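Local coordinates for protein alkaline phosphatase D (Bacillus subtilis, PDB 2YEQ) that hydrolyses phosphate esters to release phosphate, using an active site built around an iron(III) ion and calcium ions, at residues 205-210 against 329-334; 274-279 against 304-309; 117-122 against 145-150. All coordinates share one frame; numbering follows the deposited sequence.

Contact 1 of 3, residues 205-210 against 329-334; sequences VVTWDD and AQQIFF. With CA (calcium ion), chain B; CA (calcium ion), chain C.
Residues 207-209 and 329-332 run in almost the same direction, their end-to-end lines 2° apart, yet no ladder joins them: the CA atoms of Asp-209 and Gln-331 stay 6.0 Å apart and side chains bridge the distance. Gln-331 does most of this work. Its chain is bent about the CB-CG bond (chi2 72°), which turns the amide back towards residues 207-209. NE2 gives Trp-208 O a weak, strongly bent bond of 3.0 Å and also donates to Leu-276 O, while OE1 accepts from Thr-278 OG1. An amide suits this buried place because it carries donor and acceptor together without charge. Residues 205-210 leave a strand of one sheet of the calcineurin-like phosphoesterase fold and 329-334 a strand of the facing sheet, so the contact lies between the sheets where the metal-binding loops begin. Asp-209 OD1 rests 3.3 Å from Gln-331 CB and forms a salt bridge with Arg-279, and OD2 binds a calcium ion at 2.3 Å. Asp-210 reaches that ion through OD1 at 2.4 Å and a second calcium through OD2, each short carboxylate meeting a metal from adjacent positions; Asp-151 and Asp-380 add ligands to the first, Asn-215 and Asn-216 to the second. Replacing Gln-331 by alanine removes the amide, which would probably leave Thr-278 OG1, Leu-276 O and Trp-208 O without this partner and open a gap beside the Asp-209 carboxylate.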
loop_
_atom_site.group_PDB
_atom_site.type_symbol
_atom_site.label_atom_id
_atom_site.label_comp_id
_atom_site.label_asym_id
_atom_site.label_seq_id
_atom_site.Cartn_x
_atom_site.Cartn_y
_atom_site.Cartn_z
ATOM N N VAL A 205 -5.224 6.664 2.295
ATOM C CA VAL A 205 -5.853 6.098 1.113
ATOM C C VAL A 205 -5.195 4.743 0.920
ATOM O O VAL A 205 -4.022 4.643 0.550
ATOM C CB VAL A 205 -5.693 7.003 -0.116
ATOM C CG1 VAL A 205 -6.399 6.408 -1.366
ATOM C CG2 VAL A 205 -6.307 8.374 0.194
ATOM N N VAL A 206 -5.934 3.674 1.222
ATOM C CA VAL A 206 -5.352 2.341 1.179
ATOM C C VAL A 206 -5.820 1.564 -0.061
ATOM O O VAL A 206 -6.948 1.737 -0.535
ATOM C CB VAL A 206 -5.712 1.540 2.482
ATOM C CG1 VAL A 206 -5.156 2.269 3.735
ATOM C CG2 VAL A 206 -7.236 1.364 2.601
ATOM N N THR A 207 -4.938 0.700 -0.557
ATOM C CA THR A 207 -5.308 -0.330 -1.521
ATOM C C THR A 207 -4.483 -1.545 -1.206
ATOM O O THR A 207 -3.416 -1.423 -0.604
ATOM C CB THR A 207 -5.132 0.136 -2.979
ATOM O OG1 THR A 207 -5.642 -0.876 -3.844
ATOM C CG2 THR A 207 -3.627 0.486 -3.305
ATOM N N TRP A 208 -4.985 -2.734 -1.537
ATOM C CA TRP A 208 -4.352 -3.974 -1.062
ATOM C C TRP A 208 -3.481 -4.555 -2.156
ATOM O O TRP A 208 -3.588 -4.153 -3.303
ATOM C CB TRP A 208 -5.419 -5.009 -0.647
ATOM C CG TRP A 208 -6.516 -5.227 -1.620
ATOM C CD1 TRP A 208 -6.422 -5.314 -2.981
ATOM C CD2 TRP A 208 -7.902 -5.404 -1.301
ATOM N NE1 TRP A 208 -7.675 -5.522 -3.524
ATOM C CE2 TRP A 208 -8.595 -5.587 -2.515
ATOM C CE3 TRP A 208 -8.620 -5.446 -0.103
ATOM C CZ2 TRP A 208 -9.971 -5.780 -2.567
ATOM C CZ3 TRP A 208 -9.985 -5.630 -0.150
ATOM C CH2 TRP A 208 -10.652 -5.809 -1.383
ATOM N N ASP A 209 -2.639 -5.504 -1.795
ATOM C CA ASP A 209 -1.971 -6.363 -2.766
ATOM C C ASP A 209 -2.342 -7.812 -2.419
ATOM O O ASP A 209 -3.515 -8.067 -2.103
ATOM C CB ASP A 209 -0.448 -6.136 -2.823
ATOM C CG ASP A 209 0.203 -6.809 -4.048
ATOM O OD1 ASP A 209 -0.437 -6.831 -5.141
ATOM O OD2 ASP A 209 1.349 -7.365 -3.889
ATOM N N ASP A 210 -1.401 -8.745 -2.459
ATOM C CA ASP A 210 -1.767 -10.181 -2.330
ATOM C C ASP A 210 -1.921 -10.658 -0.906
ATOM O O ASP A 210 -2.836 -11.432 -0.622
ATOM C CB ASP A 210 -0.816 -11.131 -3.087
ATOM C CG ASP A 210 0.645 -10.874 -2.826
ATOM O OD1 ASP A 210 1.013 -9.731 -2.421
ATOM O OD2 ASP A 210 1.455 -11.810 -3.029
ATOM N N ALA A 329 -1.559 5.037 -8.318
ATOM C CA ALA A 329 -1.179 4.506 -7.014
ATOM C C ALA A 329 -1.548 3.031 -7.056
ATOM O O ALA A 329 -2.729 2.703 -7.015
ATOM C CB ALA A 329 -1.959 5.199 -5.931
ATOM N N GLN A 330 -0.551 2.167 -7.115
ATOM C CA GLN A 330 -0.807 0.753 -7.377
ATOM C C GLN A 330 0.248 -0.132 -6.752
ATOM O O GLN A 330 1.070 0.346 -5.958
ATOM C CB GLN A 330 -0.992 0.520 -8.891
ATOM C CG GLN A 330 0.209 0.887 -9.747
ATOM C CD GLN A 330 1.161 -0.255 -9.909
ATOM O OE1 GLN A 330 0.758 -1.377 -10.266
ATOM N NE2 GLN A 330 2.420 -0.014 -9.591
ATOM N N GLN A 331 0.227 -1.434 -7.080
ATOM C CA GLN A 331 0.875 -2.439 -6.258
ATOM C C GLN A 331 2.229 -2.902 -6.680
ATOM O O GLN A 331 3.099 -3.160 -5.829
ATOM C CB GLN A 331 -0.032 -3.693 -6.193
ATOM C CG GLN A 331 -1.357 -3.499 -5.482
ATOM C CD GLN A 331 -2.382 -2.677 -6.236
ATOM O OE1 GLN A 331 -2.367 -2.579 -7.475
ATOM N NE2 GLN A 331 -3.326 -2.096 -5.477
ATOM N N ILE A 332 2.408 -3.095 -7.989
ATOM C CA ILE A 332 3.486 -3.928 -8.491
ATOM C C ILE A 332 4.387 -3.222 -9.529
ATOM O O ILE A 332 4.023 -2.218 -10.133
ATOM C CB ILE A 332 2.902 -5.245 -9.099
ATOM C CG1 ILE A 332 1.742 -4.935 -10.032
ATOM C CG2 ILE A 332 2.467 -6.253 -7.975
ATOM C CD1 ILE A 332 1.392 -6.082 -11.011
ATOM N N PHE A 333 5.569 -3.771 -9.708
ATOM C CA PHE A 333 6.606 -3.160 -10.550
ATOM C C PHE A 333 6.117 -2.924 -11.986
ATOM O O PHE A 333 5.762 -3.864 -12.705
ATOM C CB PHE A 333 7.840 -4.026 -10.507
ATOM C CG PHE A 333 9.140 -3.287 -10.736
ATOM C CD1 PHE A 333 9.499 -2.848 -11.999
ATOM C CD2 PHE A 333 10.030 -3.097 -9.695
ATOM C CE1 PHE A 333 10.733 -2.181 -12.211
ATOM C CE2 PHE A 333 11.257 -2.464 -9.905
ATOM C CZ PHE A 333 11.591 -1.998 -11.164
ATOM N N PHE A 334 6.100 -1.650 -12.395
ATOM C CA PHE A 334 5.527 -1.238 -13.671
ATOM C C PHE A 334 6.556 -1.173 -14.818
ATOM O O PHE A 334 6.244 -1.543 -15.965
ATOM C CB PHE A 334 4.866 0.121 -13.515
ATOM C CG PHE A 334 4.144 0.600 -14.732
ATOM C CD1 PHE A 334 2.843 0.202 -14.987
ATOM C CD2 PHE A 334 4.752 1.490 -15.620
ATOM C CE1 PHE A 334 2.166 0.651 -16.120
ATOM C CE2 PHE A 334 4.081 1.937 -16.751
ATOM C CZ PHE A 334 2.799 1.531 -17.002
HETATM CA CA CA B . 2.839 -8.230 -2.367
HETATM CA CA CA C . 3.701 -12.166 -3.243
HETATM O O HOH W 1 2.828 -5.736 -1.742
HETATM O O HOH W 2 5.883 -12.611 -3.338
HETATM O O HOH W 3 3.849 -10.567 -4.974
#

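Contact 2 of 3, residues 274-279 against 304-309; sequences NVLDTR and TLLGKE
Leu-306 rests its CD2 methyl against two side chains of the other segment, lying 3.9 Å from Thr-278 CG2 and 4.2 Å from Leu-276 CD1. With CG anti to its carbonyl carbon (chi1 -60°), the branch is carried in towards 274-279, and Leu-314 of helix 308-320 packs on it as well. Leu-305 meets the backbone instead, its CD2 3.7 Å from Thr-278 O. Branched aliphatic chains fill such a buried seam without asking for polar partners, and threonine offers a methyl here while its hydroxyl turns to Gln-331. The segments stand at the two ends of a connection: strand 271-275 leads out into 276-279, and 304-309 leads into helix 308-320, which crosses back to strand 325-329, the parallel neighbour of 271-275, as a beta-alpha-beta crossover. The polar link across the seam is a water, which donates to Asp-277 O at 2.8 Å and to Leu-305 O at 2.7 Å, satisfying two carbonyls that cannot bond each other. Within each segment a side chain also bonds the backbone. Asp-277 OD1 accepts from Arg-279 N at 3.2 Å in an Asx turn, and this carboxylate also has Trp-208 as a partner; Thr-304 OG1 accepts from Gly-307 N at 2.8 Å in an ST motif. Gly-307 occupies the N-cap position of the helix with a positive phi (81°), a conformation that glycine adopts easily.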
loop_
_atom_site.group_PDB
_atom_site.type_symbol
_atom_site.label_atom_id
_atom_site.label_comp_id
_atom_site.label_asym_id
_atom_site.label_seq_id
_atom_site.Cartn_x
_atom_site.Cartn_y
_atom_site.Cartn_z
ATOM N N ASN A 274 -5.326 7.938 -9.387
ATOM C CA ASN A 274 -6.048 6.720 -9.745
ATOM C C ASN A 274 -5.501 5.619 -8.876
ATOM O O ASN A 274 -4.380 5.167 -9.083
ATOM C CB ASN A 274 -5.816 6.396 -11.222
ATOM C CG ASN A 274 -6.250 7.536 -12.136
ATOM O OD1 ASN A 274 -7.438 7.732 -12.388
ATOM N ND2 ASN A 274 -5.283 8.362 -12.546
ATOM N N VAL A 275 -6.292 5.215 -7.886
ATOM C CA VAL A 275 -5.920 4.147 -6.973
ATOM C C VAL A 275 -6.426 2.812 -7.583
ATOM O O VAL A 275 -7.625 2.606 -7.704
ATOM C CB VAL A 275 -6.549 4.387 -5.567
ATOM C CG1 VAL A 275 -6.141 3.311 -4.620
ATOM C CG2 VAL A 275 -6.112 5.789 -5.014
ATOM N N LEU A 276 -5.494 1.950 -7.976
ATOM C CA LEU A 276 -5.808 0.761 -8.731
ATOM C C LEU A 276 -5.903 -0.472 -7.828
ATOM O O LEU A 276 -5.449 -0.475 -6.634
ATOM C CB LEU A 276 -4.735 0.509 -9.789
ATOM C CG LEU A 276 -4.390 1.681 -10.726
ATOM C CD1 LEU A 276 -3.378 1.227 -11.801
ATOM C CD2 LEU A 276 -5.626 2.305 -11.341
ATOM N N ASP A 277 -6.484 -1.515 -8.422
ATOM C CA ASP A 277 -6.582 -2.851 -7.827
ATOM C C ASP A 277 -6.146 -3.856 -8.877
ATOM O O ASP A 277 -6.901 -4.182 -9.791
ATOM C CB ASP A 277 -8.031 -3.055 -7.359
ATOM C CG ASP A 277 -8.274 -4.423 -6.673
ATOM O OD1 ASP A 277 -7.374 -5.285 -6.639
ATOM O OD2 ASP A 277 -9.402 -4.576 -6.164
ATOM N N THR A 278 -4.909 -4.323 -8.757
ATOM C CA THR A 278 -4.320 -5.213 -9.725
ATOM C C THR A 278 -4.356 -6.680 -9.279
ATOM O O THR A 278 -3.701 -7.513 -9.897
ATOM C CB THR A 278 -2.857 -4.801 -10.048
ATOM O OG1 THR A 278 -2.041 -4.858 -8.856
ATOM C CG2 THR A 278 -2.814 -3.351 -10.672
ATOM N N ARG A 279 -5.080 -6.972 -8.193
ATOM C CA ARG A 279 -5.281 -8.347 -7.718
ATOM C C ARG A 279 -6.645 -8.914 -8.011
ATOM O O ARG A 279 -6.741 -10.081 -8.397
ATOM C CB ARG A 279 -5.088 -8.462 -6.198
ATOM C CG ARG A 279 -3.663 -8.447 -5.769
ATOM C CD ARG A 279 -2.872 -9.631 -6.181
ATOM N NE ARG A 279 -1.457 -9.349 -5.995
ATOM C CZ ARG A 279 -0.445 -10.047 -6.494
ATOM N NH1 ARG A 279 -0.635 -11.172 -7.214
ATOM N NH2 ARG A 279 0.788 -9.623 -6.281
ATOM N N THR A 304 -5.286 -9.784 -18.898
ATOM C CA THR A 304 -5.564 -8.522 -18.220
ATOM C C THR A 304 -5.005 -8.544 -16.788
ATOM O O THR A 304 -4.860 -9.622 -16.183
ATOM C CB THR A 304 -7.073 -8.256 -18.187
ATOM O OG1 THR A 304 -7.303 -6.911 -17.772
ATOM C CG2 THR A 304 -7.845 -9.267 -17.243
ATOM N N LEU A 305 -4.639 -7.360 -16.289
ATOM C CA LEU A 305 -4.347 -7.151 -14.853
ATOM C C LEU A 305 -5.530 -6.460 -14.223
ATOM O O LEU A 305 -5.938 -6.802 -13.116
ATOM C CB LEU A 305 -3.130 -6.250 -14.619
ATOM C CG LEU A 305 -1.766 -6.805 -14.279
ATOM C CD1 LEU A 305 -0.802 -5.598 -14.132
ATOM C CD2 LEU A 305 -1.732 -7.671 -13.019
ATOM N N LEU A 306 -6.081 -5.471 -14.926
ATOM C CA LEU A 306 -7.051 -4.570 -14.345
ATOM C C LEU A 306 -8.455 -5.061 -14.511
ATOM O O LEU A 306 -9.355 -4.646 -13.750
ATOM C CB LEU A 306 -6.979 -3.193 -15.009
ATOM C CG LEU A 306 -5.671 -2.417 -14.935
ATOM C CD1 LEU A 306 -5.807 -1.096 -15.727
ATOM C CD2 LEU A 306 -5.274 -2.177 -13.454
ATOM N N GLY A 307 -8.672 -5.891 -15.537
ATOM C CA GLY A 307 -10.016 -6.197 -15.982
ATOM C C GLY A 307 -10.527 -5.084 -16.861
ATOM O O GLY A 307 -10.058 -3.933 -16.766
ATOM N N LYS A 308 -11.517 -5.408 -17.693
ATOM C CA LYS A 308 -11.977 -4.508 -18.743
ATOM C C LYS A 308 -12.570 -3.222 -18.205
ATOM O O LYS A 308 -12.285 -2.158 -18.738
ATOM C CB LYS A 308 -13.009 -5.198 -19.651
ATOM C CG LYS A 308 -13.671 -4.276 -20.702
ATOM C CD LYS A 308 -13.375 -4.712 -22.139
ATOM C CE LYS A 308 -11.929 -4.398 -22.548
ATOM N NZ LYS A 308 -11.854 -3.453 -23.711
ATOM N N GLU A 309 -13.394 -3.318 -17.169
ATOM C CA GLU A 309 -14.082 -2.151 -16.613
ATOM C C GLU A 309 -13.096 -1.162 -15.987
ATOM O O GLU A 309 -13.202 0.036 -16.207
ATOM C CB GLU A 309 -15.081 -2.551 -15.534
ATOM C CG GLU A 309 -16.519 -2.238 -15.853
ATOM C CD GLU A 309 -17.335 -3.501 -16.065
ATOM O OE1 GLU A 309 -16.971 -4.301 -16.962
ATOM O OE2 GLU A 309 -18.323 -3.699 -15.324
HETATM O O HOH W 4 -7.191 -6.761 -10.738
#

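Contact 3 of 3, residues 117-122 against 145-150; sequences MTFAFA and LVFHLG
Ala-122, Phe-147 and Leu-145 give up the largest areas where two parallel strands lie side by side, their axes 4.7 Å apart. Ala-122 is held by its backbone: its N donates to Phe-147 O at 3.0 Å and its O accepts from Leu-149 N. That same oxygen sits 3.7 Å above the centre of the His-148 ring, whose NE2 bonds Gln-125. A methyl suits Ala-122, since Tyr-135 and Met-138 of helix 133-138 press on that face of the sheet.

Phe-147 takes its place in the ladder through its N, which donates to Ala-120 O at 2.9 Å, nearly straight at 169°. On the face shared with Phe-119 and Phe-121 its ring points an edge at the face of Phe-119 in a T-shaped pair, planes 78° apart and centroids 5.2 Å apart. Phe-119 has CG between its backbone N and carbonyl carbon (chi1 67°), which lifts the ring off the sheet to receive that edge. Large aromatic rings suit this face, where Val-205 and Phe-273 also pack on Phe-147.

Leu-145 spreads its methyls over two neighbours: CD2 lies 3.9 Å from Met-117 CE and CD1 reaches Phe-119 CB. Its O accepts from Ala-120 N, but its own N is buried without a partner.

Further on, Leu-149 CD1 comes within 3.5 Å of Phe-121 CD1. Strand 117-122, helix 133-138 and strand 145-148 make a beta-alpha-beta unit of the calcineurin-like fold; the chain leaves these strands towards Cys-124 and Asp-151, both iron ligands, Asp-151 also binding calcium.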
loop_
_atom_site.group_PDB
_atom_site.type_symbol
_atom_site.label_atom_id
_atom_site.label_comp_id
_atom_site.label_asym_id
_atom_site.label_seq_id
_atom_site.Cartn_x
_atom_site.Cartn_y
_atom_site.Cartn_z
ATOM N N MET A 117 1.706 19.793 -2.469
ATOM C CA MET A 117 1.125 18.648 -1.780
ATOM C C MET A 117 2.285 17.815 -1.289
ATOM O O MET A 117 3.278 17.637 -2.012
ATOM C CB MET A 117 0.288 17.819 -2.765
ATOM C CG MET A 117 -0.302 16.564 -2.161
ATOM S SD MET A 117 -1.158 15.569 -3.369
ATOM C CE MET A 117 -2.060 14.452 -2.259
ATOM N N THR A 118 2.180 17.301 -0.069
ATOM C CA THR A 118 3.178 16.376 0.449
ATOM C C THR A 118 2.459 15.132 0.986
ATOM O O THR A 118 1.472 15.251 1.709
ATOM C CB THR A 118 4.025 17.012 1.585
ATOM O OG1 THR A 118 4.589 18.246 1.116
ATOM C CG2 THR A 118 5.152 16.088 2.023
ATOM N N PHE A 119 2.958 13.956 0.630
ATOM C CA PHE A 119 2.336 12.704 1.087
ATOM C C PHE A 119 3.429 11.677 1.221
ATOM O O PHE A 119 4.561 11.927 0.802
ATOM C CB PHE A 119 1.180 12.276 0.172
ATOM C CG PHE A 119 1.587 11.857 -1.227
ATOM C CD1 PHE A 119 1.992 10.566 -1.480
ATOM C CD2 PHE A 119 1.520 12.748 -2.291
ATOM C CE1 PHE A 119 2.351 10.153 -2.776
ATOM C CE2 PHE A 119 1.863 12.343 -3.587
ATOM C CZ PHE A 119 2.280 11.025 -3.815
ATOM N N ALA A 120 3.122 10.559 1.875
ATOM C CA ALA A 120 4.040 9.455 1.972
ATOM C C ALA A 120 3.302 8.228 1.431
ATOM O O ALA A 120 2.059 8.203 1.437
ATOM C CB ALA A 120 4.464 9.194 3.416
ATOM N N PHE A 121 4.064 7.249 0.957
ATOM C CA PHE A 121 3.470 5.940 0.629
ATOM C C PHE A 121 4.292 4.806 1.182
ATOM O O PHE A 121 5.525 4.878 1.306
ATOM C CB PHE A 121 3.116 5.795 -0.867
ATOM C CG PHE A 121 4.273 5.722 -1.795
ATOM C CD1 PHE A 121 4.820 4.502 -2.141
ATOM C CD2 PHE A 121 4.763 6.876 -2.411
ATOM C CE1 PHE A 121 5.844 4.405 -3.059
ATOM C CE2 PHE A 121 5.801 6.795 -3.348
ATOM C CZ PHE A 121 6.354 5.565 -3.656
ATOM N N ALA A 122 3.575 3.746 1.550
ATOM C CA ALA A 122 4.162 2.636 2.250
ATOM C C ALA A 122 3.560 1.322 1.739
ATOM O O ALA A 122 2.467 1.311 1.183
ATOM C CB ALA A 122 3.848 2.788 3.740
ATOM N N LEU A 145 -1.521 13.541 3.266
ATOM C CA LEU A 145 -2.120 12.199 3.320
ATOM C C LEU A 145 -1.074 11.117 3.186
ATOM O O LEU A 145 0.111 11.388 2.940
ATOM C CB LEU A 145 -3.273 12.040 2.315
ATOM C CG LEU A 145 -3.075 12.274 0.817
ATOM C CD1 LEU A 145 -2.502 11.055 0.190
ATOM C CD2 LEU A 145 -4.403 12.582 0.161
ATOM N N VAL A 146 -1.500 9.882 3.445
ATOM C CA VAL A 146 -0.673 8.707 3.323
ATOM C C VAL A 146 -1.399 7.711 2.400
ATOM O O VAL A 146 -2.634 7.578 2.475
ATOM C CB VAL A 146 -0.432 8.050 4.698
ATOM C CG1 VAL A 146 0.242 6.696 4.563
ATOM C CG2 VAL A 146 0.420 8.973 5.568
ATOM N N PHE A 147 -0.621 7.044 1.542
ATOM C CA PHE A 147 -1.087 5.898 0.742
ATOM C C PHE A 147 -0.481 4.610 1.247
ATOM O O PHE A 147 0.706 4.533 1.538
ATOM C CB PHE A 147 -0.640 6.023 -0.732
ATOM C CG PHE A 147 -1.349 7.089 -1.493
ATOM C CD1 PHE A 147 -2.561 6.839 -2.090
ATOM C CD2 PHE A 147 -0.778 8.352 -1.650
ATOM C CE1 PHE A 147 -3.217 7.813 -2.803
ATOM C CE2 PHE A 147 -1.437 9.345 -2.382
ATOM C CZ PHE A 147 -2.654 9.069 -2.951
ATOM N N HIS A 148 -1.296 3.569 1.365
ATOM C CA HIS A 148 -0.760 2.249 1.576
ATOM C C HIS A 148 -1.055 1.428 0.318
ATOM O O HIS A 148 -2.171 1.434 -0.189
ATOM C CB HIS A 148 -1.318 1.600 2.841
ATOM C CG HIS A 148 -0.455 0.496 3.349
ATOM N ND1 HIS A 148 -0.438 -0.752 2.771
ATOM C CD2 HIS A 148 0.447 0.460 4.348
ATOM C CE1 HIS A 148 0.446 -1.507 3.394
ATOM N NE2 HIS A 148 0.999 -0.796 4.359
ATOM N N LEU A 149 -0.029 0.760 -0.193
ATOM C CA LEU A 149 -0.093 0.113 -1.513
ATOM C C LEU A 149 -0.108 -1.417 -1.450
ATOM O O LEU A 149 0.028 -2.076 -2.489
ATOM C CB LEU A 149 1.087 0.545 -2.380
ATOM C CG LEU A 149 1.204 2.058 -2.623
ATOM C CD1 LEU A 149 2.401 2.332 -3.560
ATOM C CD2 LEU A 149 -0.083 2.665 -3.147
ATOM N N GLY A 150 -0.219 -1.972 -0.244
ATOM C CA GLY A 150 -0.513 -3.429 -0.069
ATOM C C GLY A 150 0.398 -4.149 0.903
ATOM O O GLY A 150 1.392 -3.596 1.384
#

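Overall arrangement
All three contacts are buried, but at different depths. Contact 3 lies within one sheet, and its chemistry is backbone ladder and aromatic packing. Contact 1, nearest the chain centre, is polar and metal-bound; its strand 203-206 neighbours 145-148 in that sheet, with Val-205 N bonded to Val-146 O and Thr-207 N to His-148 O. Contact 2 lies farther out, where strand 271-275 of the other sheet runs into its loop, and is chiefly aliphatic with a bridging water. It is nested in the loop that contact 1 closes and is bonded to it through Thr-207 OG1 to Leu-276 O and Gln-331 OE1 to Thr-278 OG1. Contacts 2 and 3 meet only slightly, Val-275 against Phe-147.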